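Local coordinates for protein CRISPR-associated endonuclease Cas12b (Alicyclobacillus acidoterrestris, PDB 5U31) that cleaves target DNA as an RNA-guided endonuclease of a type V CRISPR system, using a RuvC nuclease domain and sequence-specific recognition of a protospacer adjacent motif, at residues A[1076-1081]-A[1091-1097]; A[999-1003]-A[1013-1017]. The protein carries 3 engineered substitutions. All blocks are in the same frame, centred on the assembly; numbering follows the deposited sequence.

Contact 1: residues A[1076-1081]-A[1091-1097]. With nucleotides of chain E.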
loop_
_atom_site.group_PDB
_atom_site.type_symbol
_atom_site.label_atom_id
_atom_site.label_comp_id
_atom_site.label_asym_id
_atom_site.label_seq_id
_atom_site.Cartn_x
_atom_site.Cartn_y
_atom_site.Cartn_z
ATOM N N VAL A 1076 32.314 7.601 6.504
ATOM C CA VAL A 1076 32.354 8.790 5.663
ATOM C C VAL A 1076 31.715 8.449 4.327
ATOM O O VAL A 1076 32.034 7.416 3.727
ATOM C CB VAL A 1076 33.795 9.295 5.464
ATOM C CG1 VAL A 1076 33.822 10.454 4.484
ATOM C CG2 VAL A 1076 34.404 9.702 6.799
ATOM N N VAL A 1077 30.813 9.308 3.865
ATOM C CA VAL A 1077 30.154 9.136 2.578
ATOM C C VAL A 1077 30.806 10.076 1.578
ATOM O O VAL A 1077 30.850 11.292 1.795
ATOM C CB VAL A 1077 28.645 9.397 2.677
ATOM C CG1 VAL A 1077 28.032 9.496 1.287
ATOM C CG2 VAL A 1077 27.986 8.291 3.471
ATOM N N LEU A 1078 31.311 9.513 0.485
ATOM C CA LEU A 1078 31.937 10.279 -0.582
ATOM C C LEU A 1078 30.983 10.393 -1.765
ATOM O O LEU A 1078 30.398 9.391 -2.194
ATOM C CB LEU A 1078 33.248 9.626 -1.022
ATOM C CG LEU A 1078 34.327 9.408 0.037
ATOM C CD1 LEU A 1078 35.589 8.883 -0.606
ATOM C CD2 LEU A 1078 34.604 10.701 0.762
HETATM N N MSE A 1079 30.829 11.610 -2.282
HETATM C CA MSE A 1079 30.022 11.870 -3.474
HETATM C C MSE A 1079 30.903 12.290 -4.641
HETATM O O MSE A 1079 32.071 12.634 -4.461
HETATM C CB MSE A 1079 28.981 12.952 -3.201
HETATM C CG MSE A 1079 28.003 12.618 -2.098
HETATM SE SE MSE A 1079 26.553 11.447 -2.665
HETATM C CE MSE A 1079 25.572 11.406 -0.982
ATOM N N ARG A 1080 30.335 12.286 -5.840
ATOM C CA ARG A 1080 31.112 12.499 -7.051
ATOM C C ARG A 1080 30.209 13.106 -8.114
ATOM O O ARG A 1080 29.077 12.655 -8.296
ATOM C CB ARG A 1080 31.712 11.175 -7.533
ATOM C CG ARG A 1080 33.031 11.299 -8.240
ATOM C CD ARG A 1080 32.928 10.738 -9.640
ATOM N NE ARG A 1080 32.654 9.305 -9.650
ATOM C CZ ARG A 1080 33.590 8.370 -9.782
ATOM N NH1 ARG A 1080 33.251 7.088 -9.791
ATOM N NH2 ARG A 1080 34.866 8.716 -9.908
ATOM N N ASP A 1081 30.708 14.134 -8.801
ATOM C CA ASP A 1081 29.987 14.765 -9.903
ATOM C C ASP A 1081 30.412 14.140 -11.224
ATOM O O ASP A 1081 31.490 14.464 -11.739
ATOM C CB ASP A 1081 30.258 16.270 -9.936
ATOM C CG ASP A 1081 29.467 16.991 -11.020
ATOM O OD1 ASP A 1081 29.562 18.235 -11.083
ATOM O OD2 ASP A 1081 28.737 16.333 -11.789
ATOM N N TRP A 1091 36.113 12.834 -5.795
ATOM C CA TRP A 1091 35.368 12.321 -4.652
ATOM C C TRP A 1091 35.402 13.337 -3.519
ATOM O O TRP A 1091 36.479 13.731 -3.061
ATOM C CB TRP A 1091 35.945 10.989 -4.189
ATOM C CG TRP A 1091 35.623 9.866 -5.097
ATOM C CD1 TRP A 1091 36.442 9.303 -6.024
ATOM C CD2 TRP A 1091 34.378 9.167 -5.180
ATOM N NE1 TRP A 1091 35.788 8.289 -6.677
ATOM C CE2 TRP A 1091 34.518 8.185 -6.175
ATOM C CE3 TRP A 1091 33.158 9.274 -4.505
ATOM C CZ2 TRP A 1091 33.487 7.317 -6.512
ATOM C CZ3 TRP A 1091 32.137 8.414 -4.839
ATOM C CH2 TRP A 1091 32.305 7.448 -5.835
ATOM N N THR A 1092 34.225 13.758 -3.068
ATOM C CA THR A 1092 34.094 14.797 -2.062
ATOM C C THR A 1092 33.227 14.277 -0.925
ATOM O O THR A 1092 32.312 13.478 -1.142
ATOM C CB THR A 1092 33.478 16.084 -2.663
ATOM O OG1 THR A 1092 34.220 16.475 -3.824
ATOM C CG2 THR A 1092 33.503 17.225 -1.662
ATOM N N ARG A 1093 33.540 14.713 0.291
ATOM C CA ARG A 1093 32.698 14.384 1.432
ATOM C C ARG A 1093 31.292 14.913 1.204
ATOM O O ARG A 1093 31.105 15.998 0.651
ATOM C CB ARG A 1093 33.278 14.974 2.712
ATOM C CG ARG A 1093 33.506 13.961 3.814
ATOM C CD ARG A 1093 32.992 14.476 5.143
ATOM N NE ARG A 1093 33.375 15.865 5.376
ATOM C CZ ARG A 1093 34.529 16.240 5.919
ATOM N NH1 ARG A 1093 34.794 17.528 6.096
ATOM N NH2 ARG A 1093 35.420 15.324 6.278
ATOM N N GLN A 1094 30.299 14.137 1.645
ATOM C CA GLN A 1094 28.911 14.441 1.312
ATOM C C GLN A 1094 28.512 15.838 1.768
ATOM O O GLN A 1094 27.831 16.565 1.035
ATOM C CB GLN A 1094 27.991 13.395 1.934
ATOM C CG GLN A 1094 26.519 13.703 1.813
ATOM C CD GLN A 1094 25.665 12.596 2.384
ATOM O OE1 GLN A 1094 26.171 11.698 3.057
ATOM N NE2 GLN A 1094 24.362 12.647 2.113
ATOM N N LYS A 1095 28.932 16.234 2.971
ATOM C CA LYS A 1095 28.530 17.527 3.516
ATOM C C LYS A 1095 28.997 18.668 2.622
ATOM O O LYS A 1095 28.188 19.469 2.135
ATOM C CB LYS A 1095 29.080 17.687 4.935
ATOM C CG LYS A 1095 28.730 19.012 5.598
ATOM C CD LYS A 1095 29.474 19.181 6.919
ATOM C CE LYS A 1095 29.070 20.463 7.627
ATOM N NZ LYS A 1095 27.602 20.512 7.882
ATOM N N GLU A 1096 30.309 18.747 2.381
ATOM C CA GLU A 1096 30.849 19.823 1.556
ATOM C C GLU A 1096 30.412 19.701 0.103
ATOM O O GLU A 1096 30.264 20.717 -0.581
ATOM C CB GLU A 1096 32.376 19.847 1.648
ATOM C CG GLU A 1096 32.923 20.289 2.997
ATOM C CD GLU A 1096 32.896 19.185 4.034
ATOM O OE1 GLU A 1096 32.582 18.035 3.665
ATOM O OE2 GLU A 1096 33.190 19.463 5.217
ATOM N N PHE A 1097 30.202 18.477 -0.385
ATOM C CA PHE A 1097 29.763 18.295 -1.764
ATOM C C PHE A 1097 28.451 19.027 -2.023
ATOM O O PHE A 1097 28.345 19.819 -2.964
ATOM C CB PHE A 1097 29.626 16.804 -2.076
ATOM C CG PHE A 1097 29.206 16.513 -3.490
ATOM C CD1 PHE A 1097 30.133 16.509 -4.516
ATOM C CD2 PHE A 1097 27.883 16.228 -3.789
ATOM C CE1 PHE A 1097 29.749 16.236 -5.813
ATOM C CE2 PHE A 1097 27.494 15.956 -5.081
ATOM C CZ PHE A 1097 28.427 15.958 -6.094
ATOM P P DG E 2 18.872 15.969 4.700
ATOM O OP1 DG E 2 18.195 15.494 5.927
ATOM O OP2 DG E 2 20.339 15.822 4.585
ATOM O "O5'" DG E 2 18.164 15.244 3.449
ATOM C "C5'" DG E 2 18.384 15.712 2.107
ATOM C "C4'" DG E 2 18.792 14.583 1.178
ATOM O "O4'" DG E 2 19.692 15.089 0.173
ATOM C "C3'" DG E 2 19.582 13.479 1.835
ATOM O "O3'" DG E 2 19.544 12.328 1.030
ATOM C "C2'" DG E 2 20.989 14.075 1.886
ATOM C "C1'" DG E 2 21.022 14.998 0.657
ATOM N N9 DG E 2 21.493 16.361 0.935
ATOM C C8 DG E 2 21.035 17.514 0.340
ATOM N N7 DG E 2 21.622 18.594 0.769
ATOM C C5 DG E 2 22.535 18.140 1.714
ATOM C C6 DG E 2 23.457 18.865 2.515
ATOM O O6 DG E 2 23.653 20.092 2.544
ATOM N N1 DG E 2 24.199 18.023 3.339
ATOM C C2 DG E 2 24.069 16.656 3.387
ATOM N N2 DG E 2 24.873 16.013 4.246
ATOM N N3 DG E 2 23.213 15.963 2.643
ATOM C C4 DG E 2 22.476 16.766 1.831
#
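With CG1 anti to the backbone N (chi1 175°), V1076 sets that branch against R1093, 3.6 Å from its CG. Strands 1076-1079 and 1091-1093 form an antiparallel beta hairpin of the Nuc-II domain, and helix 1094-1113 follows directly. The guanidinium of the N-cap residue R1093 reaches forward to E1096 in the first helical turn and grips it side-on, NE to OE1 and NH1 to OE2, in a salt bridge. V1077 O accepts a hydrogen bond from Q1094 N (2.9 Å), the first residue of the helix. The Q1094 amide OE1 sits against CB and CG1 of V1077. L1078 packs its CB on the tryptophan rim, 3.5 Å from W1091 CE3, and its carbonyl O approaches the edge of that ring.

M1079, a selenomethionine, pairs with T1092 through two nearly straight backbone bonds, M1079 N to T1092 O and T1092 N to M1079 O (2.8 Å). Its CB lies over one face of F1097 as a CH-pi contact, 3.6 Å from the ring centroid. The chain bends at chi2 (-80°), and CE ends beside the Q1094 amide, 3.5 Å from NE2. R1080 lies over one face of W1091. CB stands above the six-membered ring, while the bent chain brings NH1 to 3.3 Å from W1091 CZ2. The two planes are 42° apart, so this is no flat stack. R1080 NE is bonded to Q997 O. D1081 touches the F1097 ring with its backbone N; its carboxylate bonds S1083 and I1086.

Q1094 NE2 approaches N3 of DG2 in chain E (3.5 Å) without bonding it. Three backbone hydrogen bonds thus join the segments, two rings pack across them, and the charged groups bond outside this pairing.

Contact 2: residues A[999-1003]-A[1013-1017]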
loop_
_atom_site.group_PDB
_atom_site.type_symbol
_atom_site.label_atom_id
_atom_site.label_comp_id
_atom_site.label_asym_id
_atom_site.label_seq_id
_atom_site.Cartn_x
_atom_site.Cartn_y
_atom_site.Cartn_z
ATOM N N ARG A 999 28.203 7.563 -5.366
ATOM C CA ARG A 999 28.219 7.633 -3.910
ATOM C C ARG A 999 28.890 6.393 -3.334
ATOM O O ARG A 999 28.711 5.286 -3.850
ATOM C CB ARG A 999 26.793 7.784 -3.354
ATOM C CG ARG A 999 26.594 7.217 -1.963
ATOM C CD ARG A 999 25.300 7.680 -1.322
ATOM N NE ARG A 999 25.123 7.055 -0.014
ATOM C CZ ARG A 999 24.256 7.467 0.903
ATOM N NH1 ARG A 999 23.483 8.517 0.663
ATOM N NH2 ARG A 999 24.165 6.830 2.064
ATOM N N LEU A 1000 29.659 6.580 -2.260
ATOM C CA LEU A 1000 30.434 5.494 -1.673
ATOM C C LEU A 1000 30.512 5.676 -0.165
ATOM O O LEU A 1000 30.833 6.769 0.309
ATOM C CB LEU A 1000 31.844 5.456 -2.274
ATOM C CG LEU A 1000 32.385 4.116 -2.770
ATOM C CD1 LEU A 1000 31.337 3.383 -3.571
ATOM C CD2 LEU A 1000 33.627 4.340 -3.609
ATOM N N ARG A 1001 30.226 4.611 0.582
ATOM C CA ARG A 1001 30.379 4.603 2.033
ATOM C C ARG A 1001 31.730 4.008 2.397
ATOM O O ARG A 1001 32.102 2.947 1.889
ATOM C CB ARG A 1001 29.268 3.805 2.711
ATOM C CG ARG A 1001 28.235 4.674 3.377
ATOM C CD ARG A 1001 27.980 4.258 4.811
ATOM N NE ARG A 1001 27.552 5.406 5.599
ATOM C CZ ARG A 1001 26.329 5.927 5.564
ATOM N NH1 ARG A 1001 25.393 5.399 4.779
ATOM N NH2 ARG A 1001 26.042 6.982 6.315
ATOM N N CYS A 1002 32.453 4.683 3.285
ATOM C CA CYS A 1002 33.821 4.298 3.590
ATOM C C CYS A 1002 34.060 4.363 5.089
ATOM O O CYS A 1002 33.362 5.062 5.825
ATOM C CB CYS A 1002 34.819 5.191 2.850
ATOM S SG CYS A 1002 34.586 5.171 1.063
ATOM N N ASP A 1003 35.061 3.605 5.527
ATOM C CA ASP A 1003 35.518 3.601 6.907
ATOM C C ASP A 1003 37.022 3.823 6.919
ATOM O O ASP A 1003 37.737 3.360 6.026
ATOM C CB ASP A 1003 35.184 2.277 7.621
ATOM C CG ASP A 1003 33.713 1.898 7.512
ATOM O OD1 ASP A 1003 33.343 1.197 6.545
ATOM O OD2 ASP A 1003 32.928 2.289 8.401
ATOM N N LEU A 1013 40.478 6.027 3.451
ATOM C CA LEU A 1013 39.090 5.593 3.503
ATOM C C LEU A 1013 38.958 4.267 2.769
ATOM O O LEU A 1013 39.317 4.166 1.592
ATOM C CB LEU A 1013 38.165 6.643 2.889
ATOM C CG LEU A 1013 37.785 7.809 3.798
ATOM C CD1 LEU A 1013 36.628 8.564 3.188
ATOM C CD2 LEU A 1013 37.412 7.304 5.173
ATOM N N ILE A 1014 38.449 3.254 3.464
ATOM C CA ILE A 1014 38.258 1.926 2.891
ATOM C C ILE A 1014 36.786 1.796 2.505
ATOM O O ILE A 1014 35.927 1.736 3.398
ATOM C CB ILE A 1014 38.676 0.821 3.868
ATOM C CG1 ILE A 1014 40.154 0.973 4.230
ATOM C CG2 ILE A 1014 38.402 -0.549 3.261
ATOM C CD1 ILE A 1014 40.633 -0.021 5.257
ATOM N N PRO A 1015 36.457 1.741 1.217
ATOM C CA PRO A 1015 35.046 1.709 0.818
ATOM C C PRO A 1015 34.375 0.404 1.210
ATOM O O PRO A 1015 34.952 -0.678 1.081
ATOM C CB PRO A 1015 35.109 1.864 -0.704
ATOM C CG PRO A 1015 36.444 1.297 -1.069
ATOM C CD PRO A 1015 37.362 1.685 0.057
ATOM N N ARG A 1016 33.143 0.522 1.698
ATOM C CA ARG A 1016 32.345 -0.651 2.021
ATOM C C ARG A 1016 31.928 -1.365 0.744
ATOM O O ARG A 1016 31.412 -0.743 -0.188
ATOM C CB ARG A 1016 31.115 -0.249 2.834
ATOM C CG ARG A 1016 31.451 0.355 4.190
ATOM C CD ARG A 1016 30.210 0.549 5.051
ATOM N NE ARG A 1016 30.531 1.131 6.351
ATOM C CZ ARG A 1016 29.619 1.485 7.252
ATOM N NH1 ARG A 1016 28.333 1.316 6.990
ATOM N NH2 ARG A 1016 29.990 2.012 8.411
ATOM N N LEU A 1017 32.152 -2.676 0.704
ATOM C CA LEU A 1017 31.835 -3.490 -0.469
ATOM C C LEU A 1017 30.389 -3.961 -0.355
ATOM O O LEU A 1017 30.085 -4.906 0.377
ATOM C CB LEU A 1017 32.804 -4.661 -0.582
ATOM C CG LEU A 1017 34.089 -4.442 -1.388
ATOM C CD1 LEU A 1017 34.689 -3.063 -1.159
ATOM C CD2 LEU A 1017 35.109 -5.529 -1.081
#
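R1016 and D1003 bring two flat groups together edge to edge. The guanidinium and carboxylate planes are only 12° apart. One face of the R1016 guanidinium carries CD of R1001, 3.7 Å from NH1, and its edge takes the D1003 carboxylate. The pair ties together an antiparallel beta hairpin of the Nuc-II domain, strands 999-1006 and 1011-1015, with R1016 just beyond the second strand. R1016 grips side-on: NE bonds OD1 at 2.8 Å and NH2 bonds OD2 at 3.0 Å. Both oxygens use their syn lone pairs. The R1016 chain runs extended from CG to NE (chi2 -171°), which carries the group across to the aspartate.

R1001 runs alongside R1016, pointing the same way. The two like charges are near each other, but D1003 would offset that of R1016, and R1001 NE bonds S1075 OG.

The backbones are joined by R1016 N to R1001 O and by a reciprocal pair between D1003 and I1014. I1014 N bonds D1003 O at 2.7 Å, and D1003 N bonds I1014 O in return.

C1002 and P1015 form the non-hydrogen-bonded pair, with F1031 touching both side chains. L1000 adds its CG against P1015 CB, and C1002 CB lies 3.6 Å from L1013 CB. C1002 SG rests on the proline, 3.5 Å from P1015 CA.

Contact 1 and contact 2 are two hairpins of one antiparallel sheet in the Nuc-II domain, with centres 11 Å apart. Neighbouring strands 999-1006 and 1076-1079 join them. L1078 N lies 2.8 Å from L1000 O, and V1076 O lies 2.8 Å from C1002 N; both are probable hydrogen bonds. V1077 CG2 packs 3.6 Å from R1001 CZ, and V1076 CG1 3.6 Å from L1013 CD1. F1031 pairs edge-to-face with W1091 of contact 1 and touches L1000, C1002, L1013 and P1015 of contact 2. Both lie away from the RuvC active-site positions, engineered to alanine here. Contact 2 comes within about 4 Å of bound nucleic acid (nearest atoms); contact 1 reaches DG2 of chain E through Q1094.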